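Local coordinates for protein lactococcal phage P2 ORF15 (Lactococcus phage p2, PDB 2WZP) that probably serves as the distal tail (Dit) protein of the phage baseplate, linking the tail to the host-recognition apparatus, at residues 223-234 with 311-322. Numbering follows the deposited sequence.
Sequences EIFSFMGILYPK and NLSKAEFKIKRK
The side chains of Phe227 and Phe317 leave their neighbouring strands in the same direction, a useful example of how an aromatic pair fits across two antiparallel strands. Their ring planes are nearly parallel, 10° apart, but displaced, with ring centroids 5.0 Å from each other, so that little of one ring covers the other. Phe227 reaches this place with CG lodged between its backbone N and carbonyl carbon (chi1 58°), whereas the ring of Phe317 leans toward the partner strand, beside Gly229, which has no side chain of its own. Leu231 meets that ring at its edge, CD2 lying 3.9 Å from Phe317 CE2, and its CB packs on Leu312 CD1. Ile319 continues the same apolar face, CG1 against Phe227 CB and CG2 against Ile224 CG2.

Between them the backbones are joined by the reciprocal bonds of Met228 with Lys318 and of Ile230 with Glu316. Near Ile224 the chain turns a corner at Phe225, and the side chain of Lys322 runs roughly perpendicular to that of Phe225. CG of Lys322 stands 3.8 Å from the centroid of the Phe225 ring, a CH-pi contact over one face, while the chain bends at its last torsion and NZ forms a salt bridge with Glu223 OE2 at 2.8 Å, on the syn side but 26° out of the carboxylate plane. This ammonium has a second anionic partner in Asp324. On the face that carries Met228 and Lys318, a water bridges Ser226 OG and Lys320 NZ, and Lys320 also pairs with Asp134.

Both are inner strands of the antiparallel sheet of the Dit C-terminal domain: 224-233 is flanked by 265-269, and 312-322 by 165-173, whose Phe172 meets Phe317 edge-to-face. Strand 240-246 of another sheet packs against Leu231 and Leu312, consistent with a sandwich-like core.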
# COMPACT_ATOMS: atom_id res chain seq x y z
N GLU M 223 0.80 -47.78 2.22
CA GLU M 223 -0.51 -47.15 2.34
C GLU M 223 -1.24 -47.22 0.99
O GLU M 223 -0.60 -47.12 -0.07
CB GLU M 223 -0.35 -45.68 2.69
CG GLU M 223 -0.56 -45.39 4.16
CD GLU M 223 -0.64 -43.89 4.39
OE1 GLU M 223 0.43 -43.25 4.47
OE2 GLU M 223 -1.77 -43.36 4.42
N ILE M 224 -2.58 -47.37 1.03
CA ILE M 224 -3.44 -47.42 -0.15
C ILE M 224 -4.62 -46.47 0.09
O ILE M 224 -4.88 -46.09 1.24
CB ILE M 224 -3.91 -48.89 -0.50
CG1 ILE M 224 -4.96 -49.43 0.50
CG2 ILE M 224 -2.73 -49.86 -0.68
CD1 ILE M 224 -5.87 -50.43 -0.06
N PHE M 225 -5.34 -46.09 -0.97
CA PHE M 225 -6.55 -45.29 -0.87
C PHE M 225 -7.71 -46.23 -0.78
O PHE M 225 -8.60 -46.07 0.05
CB PHE M 225 -6.71 -44.39 -2.10
CG PHE M 225 -6.01 -43.06 -1.98
CD1 PHE M 225 -6.50 -42.06 -1.15
CD2 PHE M 225 -4.86 -42.79 -2.72
CE1 PHE M 225 -5.84 -40.85 -1.00
CE2 PHE M 225 -4.21 -41.57 -2.60
CZ PHE M 225 -4.70 -40.61 -1.73
N SER M 226 -7.67 -47.24 -1.65
CA SER M 226 -8.70 -48.26 -1.83
C SER M 226 -8.20 -49.27 -2.85
O SER M 226 -7.12 -49.14 -3.44
CB SER M 226 -9.97 -47.59 -2.39
OG SER M 226 -9.75 -46.89 -3.60
N PHE M 227 -9.02 -50.27 -3.09
CA PHE M 227 -8.70 -51.27 -4.08
C PHE M 227 -9.98 -51.69 -4.75
O PHE M 227 -11.09 -51.45 -4.25
CB PHE M 227 -7.92 -52.48 -3.48
CG PHE M 227 -8.66 -53.19 -2.38
CD1 PHE M 227 -8.52 -52.78 -1.05
CD2 PHE M 227 -9.55 -54.21 -2.66
CE1 PHE M 227 -9.23 -53.40 -0.03
CE2 PHE M 227 -10.27 -54.82 -1.64
CZ PHE M 227 -10.08 -54.44 -0.34
N MET M 228 -9.81 -52.35 -5.87
CA MET M 228 -10.85 -52.92 -6.67
C MET M 228 -10.39 -54.33 -7.10
O MET M 228 -9.20 -54.55 -7.36
CB MET M 228 -11.08 -52.00 -7.85
CG MET M 228 -12.20 -52.40 -8.69
SD MET M 228 -11.52 -53.01 -10.20
CE MET M 228 -13.00 -53.30 -11.05
N GLY M 229 -11.31 -55.28 -7.11
CA GLY M 229 -10.95 -56.64 -7.47
C GLY M 229 -12.06 -57.47 -8.06
O GLY M 229 -13.25 -57.17 -7.87
N ILE M 230 -11.65 -58.51 -8.81
CA ILE M 230 -12.49 -59.54 -9.45
C ILE M 230 -12.11 -60.81 -8.75
O ILE M 230 -10.95 -61.21 -8.82
CB ILE M 230 -12.30 -59.61 -10.99
CG1 ILE M 230 -12.71 -58.27 -11.63
CG2 ILE M 230 -13.07 -60.81 -11.59
CD1 ILE M 230 -13.83 -58.29 -12.63
N LEU M 231 -13.07 -61.39 -8.01
CA LEU M 231 -12.91 -62.59 -7.20
C LEU M 231 -13.56 -63.76 -7.91
O LEU M 231 -14.69 -63.64 -8.37
CB LEU M 231 -13.54 -62.40 -5.80
CG LEU M 231 -13.33 -61.05 -5.04
CD1 LEU M 231 -14.07 -61.04 -3.72
CD2 LEU M 231 -11.87 -60.77 -4.77
N TYR M 232 -12.83 -64.90 -8.01
CA TYR M 232 -13.35 -66.13 -8.63
C TYR M 232 -13.58 -67.20 -7.55
O TYR M 232 -12.62 -67.88 -7.12
CB TYR M 232 -12.45 -66.63 -9.79
CG TYR M 232 -12.36 -65.66 -10.96
CD1 TYR M 232 -13.32 -65.66 -11.97
CD2 TYR M 232 -11.32 -64.74 -11.05
CE1 TYR M 232 -13.23 -64.79 -13.05
CE2 TYR M 232 -11.22 -63.86 -12.13
CZ TYR M 232 -12.17 -63.91 -13.14
OH TYR M 232 -12.10 -63.05 -14.20
N PRO M 233 -14.85 -67.37 -7.07
CA PRO M 233 -15.12 -68.40 -6.04
C PRO M 233 -14.80 -69.83 -6.47
O PRO M 233 -14.79 -70.14 -7.66
CB PRO M 233 -16.61 -68.21 -5.70
CG PRO M 233 -17.02 -66.89 -6.34
CD PRO M 233 -16.08 -66.64 -7.47
N LYS M 234 -14.44 -70.67 -5.49
CA LYS M 234 -14.04 -72.05 -5.75
C LYS M 234 -15.18 -73.04 -5.54
O LYS M 234 -15.65 -73.64 -6.50
CB LYS M 234 -12.79 -72.43 -4.93
CG LYS M 234 -12.04 -73.65 -5.43
CD LYS M 234 -10.69 -73.78 -4.77
CE LYS M 234 -9.74 -74.66 -5.56
NZ LYS M 234 -8.43 -73.96 -5.82
N ASN M 311 -12.02 -69.05 -0.08
CA ASN M 311 -12.70 -69.91 -1.05
C ASN M 311 -12.66 -69.33 -2.46
O ASN M 311 -13.66 -69.31 -3.16
CB ASN M 311 -14.12 -70.24 -0.57
CG ASN M 311 -14.87 -71.16 -1.45
OD1 ASN M 311 -14.28 -72.03 -2.10
ND2 ASN M 311 -16.17 -70.95 -1.56
N LEU M 312 -11.47 -68.87 -2.89
CA LEU M 312 -11.30 -68.33 -4.24
C LEU M 312 -10.23 -69.10 -4.95
O LEU M 312 -9.21 -69.46 -4.33
CB LEU M 312 -10.92 -66.83 -4.27
CG LEU M 312 -11.77 -65.83 -3.49
CD1 LEU M 312 -11.18 -64.44 -3.62
CD2 LEU M 312 -13.22 -65.82 -3.98
N SER M 313 -10.41 -69.31 -6.25
CA SER M 313 -9.39 -69.97 -7.03
C SER M 313 -8.36 -68.93 -7.49
O SER M 313 -7.19 -69.24 -7.64
CB SER M 313 -10.01 -70.70 -8.22
OG SER M 313 -10.75 -69.81 -9.04
N LYS M 314 -8.81 -67.69 -7.70
CA LYS M 314 -8.04 -66.56 -8.21
C LYS M 314 -8.75 -65.26 -7.82
O LYS M 314 -9.96 -65.25 -7.58
CB LYS M 314 -7.99 -66.68 -9.76
CG LYS M 314 -6.93 -65.84 -10.47
CD LYS M 314 -7.08 -65.93 -11.99
CE LYS M 314 -5.76 -65.82 -12.72
NZ LYS M 314 -5.94 -65.62 -14.19
N ALA M 315 -7.98 -64.16 -7.78
CA ALA M 315 -8.43 -62.79 -7.55
C ALA M 315 -7.52 -61.86 -8.34
O ALA M 315 -6.30 -62.07 -8.37
CB ALA M 315 -8.38 -62.44 -6.07
N GLU M 316 -8.10 -60.87 -9.01
CA GLU M 316 -7.36 -59.89 -9.79
C GLU M 316 -7.70 -58.55 -9.19
O GLU M 316 -8.86 -58.15 -9.17
CB GLU M 316 -7.78 -59.95 -11.27
CG GLU M 316 -7.37 -61.24 -11.95
CD GLU M 316 -6.10 -61.21 -12.78
OE1 GLU M 316 -5.99 -62.01 -13.73
OE2 GLU M 316 -5.21 -60.39 -12.47
N PHE M 317 -6.68 -57.88 -8.66
CA PHE M 317 -6.78 -56.57 -8.02
C PHE M 317 -6.19 -55.42 -8.84
O PHE M 317 -5.24 -55.61 -9.60
CB PHE M 317 -6.10 -56.64 -6.64
CG PHE M 317 -6.96 -57.07 -5.47
CD1 PHE M 317 -6.88 -56.42 -4.25
CD2 PHE M 317 -7.86 -58.12 -5.60
CE1 PHE M 317 -7.65 -56.83 -3.17
CE2 PHE M 317 -8.66 -58.51 -4.53
CZ PHE M 317 -8.56 -57.85 -3.33
N LYS M 318 -6.76 -54.23 -8.64
CA LYS M 318 -6.29 -52.94 -9.14
C LYS M 318 -6.29 -52.06 -7.90
O LYS M 318 -7.35 -51.69 -7.40
CB LYS M 318 -7.19 -52.37 -10.24
CG LYS M 318 -6.57 -51.19 -10.96
CD LYS M 318 -7.55 -50.58 -11.94
CE LYS M 318 -6.87 -49.51 -12.73
NZ LYS M 318 -7.77 -48.87 -13.71
N ILE M 319 -5.11 -51.89 -7.32
CA ILE M 319 -4.91 -51.15 -6.07
C ILE M 319 -4.57 -49.72 -6.34
O ILE M 319 -3.76 -49.44 -7.21
CB ILE M 319 -3.86 -51.86 -5.22
CG1 ILE M 319 -4.34 -53.29 -4.86
CG2 ILE M 319 -3.52 -51.07 -3.97
CD1 ILE M 319 -3.43 -54.30 -5.17
N LYS M 320 -5.22 -48.82 -5.59
CA LYS M 320 -4.99 -47.39 -5.69
C LYS M 320 -4.01 -47.06 -4.59
O LYS M 320 -4.40 -46.87 -3.43
CB LYS M 320 -6.30 -46.61 -5.59
CG LYS M 320 -6.20 -45.26 -6.26
CD LYS M 320 -7.34 -44.33 -5.86
CE LYS M 320 -8.29 -43.97 -6.98
NZ LYS M 320 -9.38 -43.12 -6.45
N ARG M 321 -2.70 -47.06 -4.94
CA ARG M 321 -1.60 -46.76 -4.00
C ARG M 321 -1.63 -45.30 -3.57
O ARG M 321 -2.11 -44.48 -4.32
CB ARG M 321 -0.26 -47.14 -4.63
CG ARG M 321 -0.17 -48.62 -4.99
CD ARG M 321 1.19 -49.08 -5.40
NE ARG M 321 2.25 -48.84 -4.44
CZ ARG M 321 3.10 -49.77 -4.03
NH1 ARG M 321 4.06 -49.45 -3.17
NH2 ARG M 321 3.03 -51.01 -4.50
N LYS M 322 -1.17 -44.98 -2.36
CA LYS M 322 -1.28 -43.64 -1.76
C LYS M 322 0.06 -43.02 -1.40
O LYS M 322 0.94 -43.70 -0.89
CB LYS M 322 -2.19 -43.76 -0.51
CG LYS M 322 -2.39 -42.51 0.37
CD LYS M 322 -3.42 -42.79 1.44
CE LYS M 322 -3.97 -41.58 2.11
NZ LYS M 322 -3.26 -41.29 3.36
O HOH W 1 -10.24 -43.92 -3.52